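Local coordinates for protein transcriptional regulator, ROK family (Vibrio cholerae O1 biovar eltor, PDB 1Z05) that probably binds DNA as a ROK-family transcriptional regulator, a homologue of E. coli Mlc associated with carbohydrate metabolism, and binds zinc, at residues V131-K136 against Q160-Q165; D146-L151 against G201-K206; P177-S182 against V187-H192; R219-A224 against L239-H244; L355-K360 against P388-D393. All blocks are in the same frame, centred on the assembly; numbering follows the deposited sequence.

Contact 1: residues V131-K136 against Q160-Q165; sequences VLIDTK and QTYAAQ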
# COMPACT_ATOMS: atom_id res chain seq x y z
N VAL A 131 -14.32 25.72 6.69
CA VAL A 131 -15.42 25.56 7.65
C VAL A 131 -16.28 26.83 7.69
O VAL A 131 -15.76 27.93 7.79
CB VAL A 131 -14.89 25.22 9.07
CG1 VAL A 131 -16.04 25.00 10.07
CG2 VAL A 131 -14.02 23.98 9.01
N LEU A 132 -17.60 26.64 7.61
CA LEU A 132 -18.57 27.74 7.76
C LEU A 132 -19.21 27.75 9.15
O LEU A 132 -19.32 28.79 9.78
CB LEU A 132 -19.66 27.65 6.67
CG LEU A 132 -19.21 27.65 5.21
CD1 LEU A 132 -20.39 27.37 4.28
CD2 LEU A 132 -18.55 28.97 4.85
N ILE A 133 -19.64 26.57 9.61
CA ILE A 133 -20.29 26.41 10.92
C ILE A 133 -19.76 25.14 11.53
O ILE A 133 -19.60 24.15 10.83
CB ILE A 133 -21.82 26.22 10.80
CG1 ILE A 133 -22.47 27.35 10.00
CG2 ILE A 133 -22.47 26.08 12.20
CD1 ILE A 133 -23.88 27.01 9.53
N ASP A 134 -19.51 25.13 12.84
CA ASP A 134 -19.24 23.86 13.51
C ASP A 134 -19.78 23.82 14.93
O ASP A 134 -19.76 24.83 15.65
CB ASP A 134 -17.75 23.50 13.47
CG ASP A 134 -16.90 24.43 14.28
OD1 ASP A 134 -17.22 25.64 14.35
OD2 ASP A 134 -15.88 23.95 14.83
N THR A 135 -20.30 22.66 15.30
CA THR A 135 -20.88 22.46 16.62
C THR A 135 -20.39 21.15 17.18
O THR A 135 -20.27 20.16 16.45
CB THR A 135 -22.42 22.46 16.58
OG1 THR A 135 -22.88 21.51 15.60
CG2 THR A 135 -22.95 23.84 16.22
N LYS A 136 -20.10 21.15 18.47
CA LYS A 136 -19.71 19.96 19.19
C LYS A 136 -20.83 19.62 20.17
O LYS A 136 -21.27 20.47 20.95
CB LYS A 136 -18.39 20.20 19.93
CG LYS A 136 -17.77 18.96 20.56
CD LYS A 136 -16.45 19.31 21.22
CE LYS A 136 -15.87 18.12 21.96
NZ LYS A 136 -14.65 18.48 22.75
N GLN A 160 -32.33 21.60 10.32
CA GLN A 160 -33.39 22.50 10.73
C GLN A 160 -32.83 23.78 11.33
O GLN A 160 -33.25 24.87 10.97
CB GLN A 160 -34.34 21.82 11.74
CG GLN A 160 -35.29 20.82 11.10
CD GLN A 160 -35.93 19.89 12.12
OE1 GLN A 160 -36.08 20.25 13.29
NE2 GLN A 160 -36.30 18.70 11.69
N THR A 161 -31.86 23.64 12.24
CA THR A 161 -31.32 24.81 12.94
C THR A 161 -30.61 25.77 11.99
O THR A 161 -30.77 26.98 12.11
CB THR A 161 -30.36 24.40 14.07
OG1 THR A 161 -31.05 23.58 15.01
CG2 THR A 161 -29.83 25.65 14.80
N TYR A 162 -29.83 25.22 11.07
CA TYR A 162 -29.00 26.04 10.18
C TYR A 162 -29.54 26.16 8.76
O TYR A 162 -28.79 26.45 7.84
CB TYR A 162 -27.55 25.53 10.20
CG TYR A 162 -26.97 25.59 11.59
CD1 TYR A 162 -26.57 26.81 12.15
CD2 TYR A 162 -26.88 24.44 12.38
CE1 TYR A 162 -26.06 26.87 13.44
CE2 TYR A 162 -26.37 24.49 13.66
CZ TYR A 162 -25.96 25.71 14.19
OH TYR A 162 -25.46 25.76 15.47
N ALA A 163 -30.85 25.96 8.61
CA ALA A 163 -31.50 25.97 7.29
C ALA A 163 -31.13 27.18 6.42
O ALA A 163 -30.89 27.03 5.21
CB ALA A 163 -33.00 25.87 7.44
N ALA A 164 -31.07 28.36 7.03
CA ALA A 164 -30.80 29.61 6.30
C ALA A 164 -29.37 29.68 5.76
O ALA A 164 -29.13 30.32 4.73
CB ALA A 164 -31.09 30.82 7.18
N GLN A 165 -28.44 29.02 6.45
CA GLN A 165 -27.03 29.01 6.07
C GLN A 165 -26.68 27.83 5.17
O GLN A 165 -25.59 27.79 4.60
CB GLN A 165 -26.15 28.99 7.32
CG GLN A 165 -26.09 30.33 8.03
CD GLN A 165 -25.97 30.19 9.53
OE1 GLN A 165 -24.93 30.51 10.11
NE2 GLN A 165 -27.04 29.74 10.18
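I133 packs against the ring of Y162 by a CH-pi contact: CG2 lies 4.1 Å from the ring centroid and 19° off its normal, hence over the face. T161 CG2 covers the other face, so the aromatic plane is held between two methyl groups. The Y162 side chain leaves with CG anti to its carbonyl carbon (chi1 -60°), which carries the ring across to the strand. There the phenol oxygen arrives from the opposite direction to T135, with OH only 3.2 Å from T135 CG2. T135 OG1 meanwhile makes a weak hydrogen bond to I122 O on the adjoining strand. The contact joins the edge strand 131-138 of a mixed five-stranded sheet to the turn that follows helix 144-161, part of the beta-alpha-beta crossover leading to strand 168-176. L132 and I133 both face L124 in a classic beta bulge. Toward solvent less surface is buried: exposed Q165 contributes about half as much as Y162. It crosses I133 at about a right angle, its OE1 3.7 Å from I133 CD1, while NE2 lies in plane at the edge of the Y162 ring. Beneath it the turn is held by Q165 N bonding Y162 O at 2.9 Å, and Q165 O accepts a hydrogen bond from Q109 NE2.

Contact 2: residues D146-L151 against G201-K206; sequences DVLARL and GPEIYK
L148 and E203 bury the most surface here, followed by I204, and together with L151 they join two helices lying on the same face of a five-stranded sheet. The sheet has the strand order 3-2-1-4-5 of the RNase H-like domains of the ASKHA superfamily, to which ROK proteins belong. Helix 144-161 and helix 200-208 both lead into parallel strands of it. The evidence for a shared face is that L151 rests on I174 and I204 on I172, residues two apart on strand 168-176.

With L148 CG anti to the backbone N (chi1 175°) and chi2 near 71°, the two methyls come down on E203. Both rest on one side of its aliphatic chain: CD1 lies 3.7 Å from E203 CB, and CD2 is at the same distance from E203 CG. E203 bends at chi2 (-73°), folding its chain across the leucine at about a right angle, and even the carboxylate carbon CD passes 3.8 Å from L148 CD2. No hydrogen bond spans the segments; the charged residue contributes carbon surface here. L198 adds a further apolar neighbour to L148.

Nearer the sheet the pairing is purely apolar. I204 also touches V212, L152 and I155, and is buried like L151. The two side chains cross at about a right angle, and L151 CD2 comes within 3.8 Å of I204 CD1 and 3.9 Å of I204 CG1.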
# COMPACT_ATOMS: atom_id res chain seq x y z
N ASP A 146 -28.37 3.01 20.10
CA ASP A 146 -28.61 4.30 20.77
C ASP A 146 -27.71 5.38 20.20
O ASP A 146 -28.14 6.53 20.03
CB ASP A 146 -28.39 4.18 22.28
CG ASP A 146 -29.30 3.14 22.93
OD1 ASP A 146 -30.52 3.18 22.70
OD2 ASP A 146 -28.78 2.30 23.68
N VAL A 147 -26.46 5.02 19.92
CA VAL A 147 -25.51 5.93 19.28
C VAL A 147 -26.03 6.36 17.91
O VAL A 147 -26.02 7.55 17.59
CB VAL A 147 -24.10 5.28 19.13
CG1 VAL A 147 -23.17 6.18 18.32
CG2 VAL A 147 -23.50 4.99 20.49
N LEU A 148 -26.47 5.39 17.11
CA LEU A 148 -26.96 5.67 15.76
C LEU A 148 -28.23 6.52 15.78
O LEU A 148 -28.34 7.49 15.02
CB LEU A 148 -27.19 4.37 14.97
CG LEU A 148 -27.81 4.52 13.58
CD1 LEU A 148 -26.82 5.15 12.59
CD2 LEU A 148 -28.32 3.18 13.07
N ALA A 149 -29.17 6.17 16.66
CA ALA A 149 -30.41 6.94 16.81
C ALA A 149 -30.13 8.41 17.15
O ALA A 149 -30.75 9.30 16.58
CB ALA A 149 -31.32 6.30 17.86
N ARG A 150 -29.18 8.64 18.05
CA ARG A 150 -28.79 9.98 18.47
C ARG A 150 -28.14 10.78 17.34
O ARG A 150 -28.43 11.96 17.16
CB ARG A 150 -27.84 9.90 19.68
CG ARG A 150 -27.33 11.26 20.19
CD ARG A 150 -28.46 12.13 20.75
NE ARG A 150 -27.96 13.44 21.16
CZ ARG A 150 -27.42 13.70 22.35
NH1 ARG A 150 -27.30 12.74 23.26
NH2 ARG A 150 -26.98 14.92 22.63
N LEU A 151 -27.25 10.11 16.60
CA LEU A 151 -26.53 10.75 15.50
C LEU A 151 -27.46 11.21 14.37
O LEU A 151 -27.28 12.30 13.83
CB LEU A 151 -25.42 9.81 14.99
CG LEU A 151 -24.50 10.22 13.86
CD1 LEU A 151 -23.11 9.61 14.09
CD2 LEU A 151 -25.08 9.77 12.52
N GLY A 201 -22.46 4.45 7.16
CA GLY A 201 -22.69 5.05 5.84
C GLY A 201 -24.08 4.78 5.27
O GLY A 201 -24.81 5.73 4.98
N PRO A 202 -24.46 3.50 5.10
CA PRO A 202 -25.81 3.16 4.62
C PRO A 202 -26.95 3.78 5.43
O PRO A 202 -27.96 4.21 4.85
CB PRO A 202 -25.85 1.62 4.72
CG PRO A 202 -24.41 1.21 4.62
CD PRO A 202 -23.63 2.29 5.31
N GLU A 203 -26.79 3.84 6.75
CA GLU A 203 -27.83 4.41 7.63
C GLU A 203 -27.98 5.92 7.46
O GLU A 203 -29.09 6.43 7.45
CB GLU A 203 -27.56 4.06 9.10
CG GLU A 203 -27.78 2.58 9.45
CD GLU A 203 -29.25 2.16 9.48
OE1 GLU A 203 -30.13 3.05 9.59
OE2 GLU A 203 -29.52 0.94 9.41
N ILE A 204 -26.86 6.62 7.33
CA ILE A 204 -26.89 8.07 7.08
C ILE A 204 -27.43 8.36 5.68
O ILE A 204 -28.21 9.30 5.47
CB ILE A 204 -25.51 8.73 7.31
CG1 ILE A 204 -25.14 8.68 8.80
CG2 ILE A 204 -25.51 10.20 6.82
CD1 ILE A 204 -23.66 9.09 9.09
N TYR A 205 -27.02 7.54 4.71
CA TYR A 205 -27.54 7.67 3.34
C TYR A 205 -29.06 7.46 3.29
O TYR A 205 -29.76 8.18 2.59
CB TYR A 205 -26.82 6.71 2.38
CG TYR A 205 -27.53 6.54 1.06
CD1 TYR A 205 -27.54 7.56 0.10
CD2 TYR A 205 -28.19 5.35 0.76
CE1 TYR A 205 -28.19 7.41 -1.11
CE2 TYR A 205 -28.85 5.19 -0.46
CZ TYR A 205 -28.84 6.22 -1.39
OH TYR A 205 -29.50 6.04 -2.59
N LYS A 206 -29.56 6.48 4.05
CA LYS A 206 -31.00 6.24 4.13
C LYS A 206 -31.75 7.43 4.74
O LYS A 206 -32.85 7.77 4.32
CB LYS A 206 -31.30 4.95 4.90
CG LYS A 206 -32.78 4.63 5.00
CD LYS A 206 -33.07 3.55 6.02
CE LYS A 206 -34.55 3.19 6.03
NZ LYS A 206 -34.83 2.01 6.88

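Contact 3: residues P177-S182 against V187-H192; sequences PGLVNS and VLQMPH. With SO4 (sulfate ion), chain F.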
# COMPACT_ATOMS: atom_id res chain seq x y z
N PRO A 177 -12.27 7.17 15.30
CA PRO A 177 -11.27 6.13 15.62
C PRO A 177 -11.88 4.73 15.44
O PRO A 177 -13.11 4.60 15.42
CB PRO A 177 -10.95 6.39 17.09
CG PRO A 177 -12.20 7.05 17.64
CD PRO A 177 -12.71 7.91 16.50
N GLY A 178 -11.05 3.70 15.31
CA GLY A 178 -11.55 2.33 15.25
C GLY A 178 -11.38 1.63 13.92
O GLY A 178 -10.74 2.15 13.02
N LEU A 179 -11.97 0.44 13.80
CA LEU A 179 -11.88 -0.33 12.56
C LEU A 179 -13.02 0.04 11.62
O LEU A 179 -14.20 -0.10 11.96
CB LEU A 179 -11.88 -1.85 12.83
CG LEU A 179 -10.82 -2.44 13.76
CD1 LEU A 179 -10.97 -3.96 13.86
CD2 LEU A 179 -9.40 -2.08 13.34
N VAL A 180 -12.66 0.54 10.44
CA VAL A 180 -13.64 1.09 9.51
C VAL A 180 -13.41 0.51 8.11
O VAL A 180 -12.30 0.56 7.58
CB VAL A 180 -13.59 2.65 9.48
CG1 VAL A 180 -14.56 3.23 8.47
CG2 VAL A 180 -13.82 3.24 10.89
N ASN A 181 -14.47 -0.06 7.55
CA ASN A 181 -14.48 -0.43 6.14
C ASN A 181 -15.08 0.74 5.34
O ASN A 181 -16.30 0.96 5.36
CB ASN A 181 -15.28 -1.72 5.91
CG ASN A 181 -15.19 -2.22 4.47
OD1 ASN A 181 -15.20 -1.44 3.51
ND2 ASN A 181 -15.12 -3.54 4.32
N SER A 182 -14.21 1.49 4.67
CA SER A 182 -14.58 2.68 3.92
C SER A 182 -15.43 2.39 2.68
O SER A 182 -16.38 3.12 2.39
CB SER A 182 -13.33 3.45 3.49
OG SER A 182 -12.88 4.27 4.56
N VAL A 187 -18.54 0.47 10.38
CA VAL A 187 -17.64 0.53 11.53
C VAL A 187 -17.66 -0.83 12.23
O VAL A 187 -18.67 -1.20 12.83
CB VAL A 187 -18.06 1.61 12.55
CG1 VAL A 187 -17.02 1.70 13.68
CG2 VAL A 187 -18.24 2.97 11.85
N LEU A 188 -16.56 -1.56 12.14
CA LEU A 188 -16.51 -2.92 12.68
C LEU A 188 -16.49 -2.93 14.21
O LEU A 188 -17.14 -3.75 14.85
CB LEU A 188 -15.32 -3.71 12.12
CG LEU A 188 -15.32 -4.04 10.62
CD1 LEU A 188 -14.66 -2.93 9.81
CD2 LEU A 188 -14.59 -5.36 10.39
N GLN A 189 -15.73 -2.01 14.78
CA GLN A 189 -15.65 -1.83 16.22
C GLN A 189 -14.88 -0.55 16.45
O GLN A 189 -14.19 -0.07 15.54
CB GLN A 189 -14.97 -3.04 16.91
CG GLN A 189 -13.45 -2.99 17.03
CD GLN A 189 -12.86 -4.27 17.59
OE1 GLN A 189 -13.49 -4.97 18.40
NE2 GLN A 189 -11.66 -4.59 17.16
N MET A 190 -15.02 0.03 17.64
CA MET A 190 -14.35 1.30 17.93
C MET A 190 -14.13 1.52 19.42
O MET A 190 -14.75 0.84 20.24
CB MET A 190 -15.12 2.46 17.29
CG MET A 190 -16.48 2.75 17.89
SD MET A 190 -17.27 4.15 17.09
CE MET A 190 -16.00 5.42 17.27
N PRO A 191 -13.25 2.47 19.78
CA PRO A 191 -13.07 2.79 21.21
C PRO A 191 -14.31 3.48 21.77
O PRO A 191 -15.09 4.05 21.00
CB PRO A 191 -11.88 3.76 21.22
CG PRO A 191 -11.30 3.73 19.85
CD PRO A 191 -12.38 3.30 18.92
N HIS A 192 -14.48 3.41 23.09
CA HIS A 192 -15.52 4.15 23.82
C HIS A 192 -16.93 3.56 23.65
O HIS A 192 -17.57 3.21 24.64
CB HIS A 192 -15.51 5.64 23.46
CG HIS A 192 -16.46 6.47 24.27
ND1 HIS A 192 -16.15 6.94 25.53
CD2 HIS A 192 -17.72 6.90 24.01
CE1 HIS A 192 -17.17 7.63 26.00
NE2 HIS A 192 -18.13 7.62 25.10
S SO4 F . -12.50 1.74 25.43
O1 SO4 F . -13.78 1.84 26.12
O2 SO4 F . -12.69 1.07 24.15
O3 SO4 F . -11.94 3.07 25.22
O4 SO4 F . -11.56 0.96 26.24
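The flat amide of Q189 lies alongside L179. Its NE2 approaches L179 CD1 at 3.4 Å from an oblique direction, the methyl being neither over the centre of the amide nor in its plane. Farther along, the puckered rings of P177 and P191 cross obliquely, P177 CB meeting P191 CG at 3.8 Å. Along its rim P177 is shared: CB and CG turn to P191, while CG and CD approach the M190 methyl, CE.

These groups flank a beta hairpin of strands 179-181 and 186-189. Two backbone hydrogen bonds join its arms. L179 N donates to Q189 O at 2.9 Å, with an angle of 148° at the hydrogen. L188 N donates to L179 O at 2.8 Å. V180 and V187 form a non-hydrogen-bonded antiparallel pair, with V187 packed on L176 and V180 on V214. At the open end of the hairpin stands G178 (phi 112°), and its lack of a side chain lets its CA approach M190 CA to 4.0 Å. M190 takes chi1 68°, CG between the backbone N and the carbonyl carbon, and its chain then bends at chi3, bringing CE to 3.5 Å from P177 O.

Beyond the hairpin, H192 N donates to sulfate O2, an ion probably from the crystallisation liquor. The chemistry is uneven: P177 O and Q189 N are buried without a partner in the model, so cohesion appears to rest on two backbone bonds and on the apolar surface of prolines, leucines and methionine.

Contact 4: residues R219-A224 against L239-H244; sequences RAWALA and LISIHH. With SO4 (sulfate ion), chain C.
W221 presents the face of its indole to L239, and the two side chains cross at about a right angle. L239 CD2 sits 3.6 Å from the centroid of the five-membered ring and 17° off its normal, a CH-pi contact; the nearest ring atoms, W221 CG and CD2, are both 3.5 Å from L239 CD2. W221 has CG anti to the backbone N (chi1 -180°), which swings the indole toward the strand and turns its face to L239. S241 takes a different approach, its OG lying near the indole plane at the edge, 3.6 Å from W221 CZ3. W221 NE1 bonds E225 OE2, which would limit rotation of the ring. Beside it A222 CB reaches L239 CB at 4.1 Å. Past the strand, H243 and H244 each direct NE2 at the same sulfate oxygen, O2, in weak hydrogen bonds; Y119 OH, R114 NH2 and R117 N also bind this ion.

The axes of helix 219-224 and strand 239-242 approach to 9.0 Å. The strand is central in the second five-stranded sheet, between strands 246-252 and 360-364. I240 and I242 point from its other face to helix 332-356, while helix 407-418 covers A220, L223 and A224 on the far side of helix 217-228.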
# COMPACT_ATOMS: atom_id res chain seq x y z
N ARG A 219 -6.25 7.78 9.17
CA ARG A 219 -6.05 7.62 7.75
C ARG A 219 -6.57 8.82 6.98
O ARG A 219 -5.91 9.29 6.06
CB ARG A 219 -6.69 6.32 7.25
CG ARG A 219 -5.72 5.15 7.29
CD ARG A 219 -5.82 4.37 8.58
NE ARG A 219 -4.54 4.31 9.29
CZ ARG A 219 -4.41 4.00 10.57
NH1 ARG A 219 -5.46 3.71 11.31
NH2 ARG A 219 -3.20 3.98 11.14
N ALA A 220 -7.74 9.32 7.37
CA ALA A 220 -8.33 10.50 6.73
C ALA A 220 -7.53 11.77 7.05
O ALA A 220 -7.44 12.69 6.23
CB ALA A 220 -9.79 10.67 7.14
N TRP A 221 -6.95 11.82 8.25
CA TRP A 221 -6.07 12.91 8.62
C TRP A 221 -4.79 12.93 7.76
O TRP A 221 -4.36 13.98 7.30
CB TRP A 221 -5.77 12.82 10.12
CG TRP A 221 -4.89 13.86 10.71
CD1 TRP A 221 -4.50 15.06 10.16
CD2 TRP A 221 -4.30 13.81 12.02
NE1 TRP A 221 -3.68 15.74 11.03
CE2 TRP A 221 -3.55 15.00 12.18
CE3 TRP A 221 -4.33 12.88 13.06
CZ2 TRP A 221 -2.82 15.27 13.36
CZ3 TRP A 221 -3.61 13.15 14.23
CH2 TRP A 221 -2.88 14.34 14.36
N ALA A 222 -4.20 11.76 7.51
CA ALA A 222 -3.03 11.70 6.61
C ALA A 222 -3.38 12.26 5.22
O ALA A 222 -2.58 12.96 4.62
CB ALA A 222 -2.50 10.29 6.51
N LEU A 223 -4.58 11.94 4.73
CA LEU A 223 -5.09 12.51 3.47
C LEU A 223 -5.28 14.02 3.51
O LEU A 223 -4.95 14.70 2.53
CB LEU A 223 -6.39 11.81 3.04
CG LEU A 223 -6.99 12.16 1.67
CD1 LEU A 223 -6.04 11.79 0.53
CD2 LEU A 223 -8.35 11.51 1.46
N ALA A 224 -5.82 14.55 4.61
CA ALA A 224 -5.92 16.00 4.79
C ALA A 224 -4.56 16.68 4.78
O ALA A 224 -4.43 17.79 4.28
CB ALA A 224 -6.68 16.35 6.08
N LEU A 239 2.23 10.06 8.34
CA LEU A 239 1.77 10.85 9.47
C LEU A 239 1.76 9.96 10.71
O LEU A 239 1.12 8.91 10.71
CB LEU A 239 0.37 11.42 9.20
CG LEU A 239 -0.37 12.04 10.40
CD1 LEU A 239 0.24 13.36 10.84
CD2 LEU A 239 -1.85 12.22 10.09
N ILE A 240 2.47 10.38 11.75
CA ILE A 240 2.45 9.66 13.01
C ILE A 240 1.52 10.34 14.01
O ILE A 240 1.76 11.48 14.43
CB ILE A 240 3.87 9.44 13.62
CG1 ILE A 240 4.82 8.83 12.58
CG2 ILE A 240 3.77 8.59 14.91
CD1 ILE A 240 4.48 7.39 12.16
N SER A 241 0.45 9.63 14.35
CA SER A 241 -0.54 10.11 15.28
C SER A 241 -0.24 9.56 16.67
O SER A 241 -0.23 8.35 16.87
CB SER A 241 -1.95 9.72 14.83
OG SER A 241 -2.92 10.04 15.82
N ILE A 242 0.01 10.47 17.60
CA ILE A 242 0.31 10.14 18.98
C ILE A 242 -0.80 10.71 19.86
O ILE A 242 -0.90 11.94 20.02
CB ILE A 242 1.70 10.72 19.41
CG1 ILE A 242 2.77 10.32 18.40
CG2 ILE A 242 2.07 10.26 20.84
CD1 ILE A 242 3.86 11.38 18.19
N HIS A 243 -1.64 9.83 20.39
CA HIS A 243 -2.76 10.21 21.24
C HIS A 243 -3.04 9.06 22.22
O HIS A 243 -2.11 8.62 22.92
CB HIS A 243 -3.98 10.56 20.37
CG HIS A 243 -5.05 11.33 21.10
ND1 HIS A 243 -4.81 12.01 22.27
CD2 HIS A 243 -6.35 11.54 20.80
CE1 HIS A 243 -5.93 12.59 22.67
NE2 HIS A 243 -6.88 12.32 21.79
N HIS A 244 -4.28 8.59 22.29
CA HIS A 244 -4.63 7.40 23.07
C HIS A 244 -3.86 6.18 22.57
O HIS A 244 -3.36 5.37 23.36
CB HIS A 244 -6.13 7.11 23.00
CG HIS A 244 -6.99 8.22 23.52
ND1 HIS A 244 -7.22 8.41 24.87
CD2 HIS A 244 -7.69 9.18 22.88
CE1 HIS A 244 -8.02 9.45 25.03
NE2 HIS A 244 -8.32 9.94 23.84
S SO4 C . -11.15 12.21 21.29
O1 SO4 C . -10.93 13.56 20.79
O2 SO4 C . -9.92 11.44 21.27
O3 SO4 C . -11.65 12.34 22.66
O4 SO4 C . -12.13 11.52 20.45

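Contact 5: residues L355-K360 against P388-D393; sequences LFNPEK and PVYHQD
Y390 stacks on N357, the amide and ring planes only 13° apart although the two side chains run at about a right angle. N357 CB lies 3.7 Å from Y390 CE2, the closest approach, and 4.1 Å from Y390 CD2. Next comes CG, placed anti to the backbone N (chi1 -166°); it is 3.9 Å from Y390 CE2 and 4.0 Å from Y390 CZ. The amide end then lies over the ring. At the interface with the second subunit, N263 of that subunit packs on both Y390 and N357, and L355 meets L355 of the second subunit.

N357 follows helix 332-356 with positive phi (50°), turning the chain into P358 and on toward strand 360-364. Its O accepts a hydrogen bond from R260 NH2 of the second subunit. The facing segment, a short weakly bonded helix about 388-391, precedes the edge strand 395-398.

Between the backbones a water lies 2.7 Å from P358 O and 2.7 Å from Y390 O, its geometry fitting donation to each. With no direct hydrogen bond across the segments, the contact combines a flat stack with a water that probably bridges the two carbonyl oxygens, though it cannot donate to every acceptor in reach.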
# COMPACT_ATOMS: atom_id res chain seq x y z
N LEU A 355 10.39 0.01 5.88
CA LEU A 355 9.39 -0.68 5.07
C LEU A 355 8.85 0.15 3.92
O LEU A 355 8.49 -0.40 2.89
CB LEU A 355 8.23 -1.12 5.95
CG LEU A 355 8.59 -2.21 6.94
CD1 LEU A 355 7.50 -2.25 7.95
CD2 LEU A 355 8.73 -3.57 6.26
N PHE A 356 8.77 1.47 4.10
CA PHE A 356 8.08 2.31 3.12
C PHE A 356 8.94 3.31 2.34
O PHE A 356 8.49 3.81 1.32
CB PHE A 356 6.90 3.03 3.76
CG PHE A 356 5.79 2.12 4.17
CD1 PHE A 356 4.88 1.64 3.22
CD2 PHE A 356 5.64 1.74 5.50
CE1 PHE A 356 3.86 0.79 3.59
CE2 PHE A 356 4.62 0.89 5.88
CZ PHE A 356 3.72 0.42 4.92
N ASN A 357 10.15 3.60 2.83
CA ASN A 357 11.03 4.59 2.18
C ASN A 357 10.28 5.92 1.90
O ASN A 357 10.26 6.39 0.76
CB ASN A 357 11.60 3.99 0.89
CG ASN A 357 12.78 4.77 0.31
OD1 ASN A 357 13.30 5.72 0.91
ND2 ASN A 357 13.21 4.36 -0.88
N PRO A 358 9.67 6.52 2.95
CA PRO A 358 8.88 7.74 2.72
C PRO A 358 9.76 8.96 2.44
O PRO A 358 10.95 8.95 2.78
CB PRO A 358 8.14 7.94 4.05
CG PRO A 358 9.03 7.31 5.06
CD PRO A 358 9.69 6.15 4.38
N GLU A 359 9.18 9.98 1.81
CA GLU A 359 9.90 11.22 1.52
C GLU A 359 9.68 12.27 2.61
O GLU A 359 10.34 13.31 2.61
CB GLU A 359 9.47 11.80 0.17
CG GLU A 359 9.64 10.86 -1.02
CD GLU A 359 8.97 11.39 -2.26
OE1 GLU A 359 7.84 10.95 -2.58
OE2 GLU A 359 9.57 12.26 -2.92
N LYS A 360 8.77 12.00 3.54
CA LYS A 360 8.47 12.96 4.61
C LYS A 360 7.77 12.31 5.79
O LYS A 360 6.93 11.42 5.61
CB LYS A 360 7.62 14.11 4.05
CG LYS A 360 7.79 15.42 4.80
CD LYS A 360 7.10 16.53 4.02
CE LYS A 360 7.27 17.86 4.71
NZ LYS A 360 6.48 18.89 4.00
N PRO A 388 21.02 5.13 6.16
CA PRO A 388 21.41 6.50 5.81
C PRO A 388 20.74 7.03 4.55
O PRO A 388 20.16 8.11 4.59
CB PRO A 388 22.93 6.39 5.64
CG PRO A 388 23.30 5.37 6.67
CD PRO A 388 22.19 4.35 6.62
N VAL A 389 20.78 6.27 3.45
CA VAL A 389 20.15 6.72 2.20
C VAL A 389 18.65 7.01 2.34
O VAL A 389 18.12 7.88 1.64
CB VAL A 389 20.45 5.73 1.02
CG1 VAL A 389 19.64 4.44 1.13
CG2 VAL A 389 20.20 6.40 -0.33
N TYR A 390 17.98 6.30 3.25
CA TYR A 390 16.55 6.47 3.48
C TYR A 390 16.20 7.72 4.29
O TYR A 390 15.13 8.28 4.12
CB TYR A 390 15.99 5.26 4.25
CG TYR A 390 15.62 4.05 3.42
CD1 TYR A 390 16.43 3.60 2.37
CD2 TYR A 390 14.47 3.33 3.71
CE1 TYR A 390 16.08 2.47 1.62
CE2 TYR A 390 14.11 2.21 2.98
CZ TYR A 390 14.91 1.78 1.95
OH TYR A 390 14.52 0.66 1.25
N HIS A 391 17.10 8.13 5.18
CA HIS A 391 16.78 9.21 6.11
C HIS A 391 17.63 10.48 5.93
O HIS A 391 17.60 11.37 6.78
CB HIS A 391 16.83 8.72 7.57
CG HIS A 391 18.20 8.34 8.05
ND1 HIS A 391 18.53 7.06 8.42
CD2 HIS A 391 19.32 9.09 8.21
CE1 HIS A 391 19.80 7.03 8.80
NE2 HIS A 391 20.30 8.24 8.67
N GLN A 392 18.36 10.55 4.82
CA GLN A 392 19.28 11.67 4.55
C GLN A 392 18.58 13.03 4.45
O GLN A 392 18.90 13.96 5.20
CB GLN A 392 20.13 11.41 3.29
CG GLN A 392 21.52 10.85 3.60
CD GLN A 392 22.34 10.51 2.35
OE1 GLN A 392 21.97 10.87 1.23
NE2 GLN A 392 23.45 9.81 2.56
N ASP A 393 17.64 13.14 3.52
CA ASP A 393 16.91 14.38 3.27
C ASP A 393 15.50 14.30 3.85
O ASP A 393 14.55 14.89 3.33
CB ASP A 393 16.86 14.66 1.76
CG ASP A 393 16.75 13.39 0.92
OD1 ASP A 393 15.86 12.55 1.20
OD2 ASP A 393 17.56 13.24 -0.02
O HOH W 1 12.90 7.10 3.26

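Overall arrangement
From the N terminus, contact 1 closes first, tying edge strand 131-138 to the end of helix 144-161. Contact 2 opens within that same helix and closes at helix 200-208, so the two cross along the chain. Contact 3, the hairpin, opens and closes inside contact 2's span, between strand 168-176 and helix 200-208. These three belong to the first five-stranded sheet and its surroundings. Contact 4 comes next in series, joining helix 217-228, which follows that sheet's last strand, to strand 237-242 of the second sheet. Contact 5 closes last, at the subunit interface; its centre lies about 43 Å from that of contact 1, across the chain's centre.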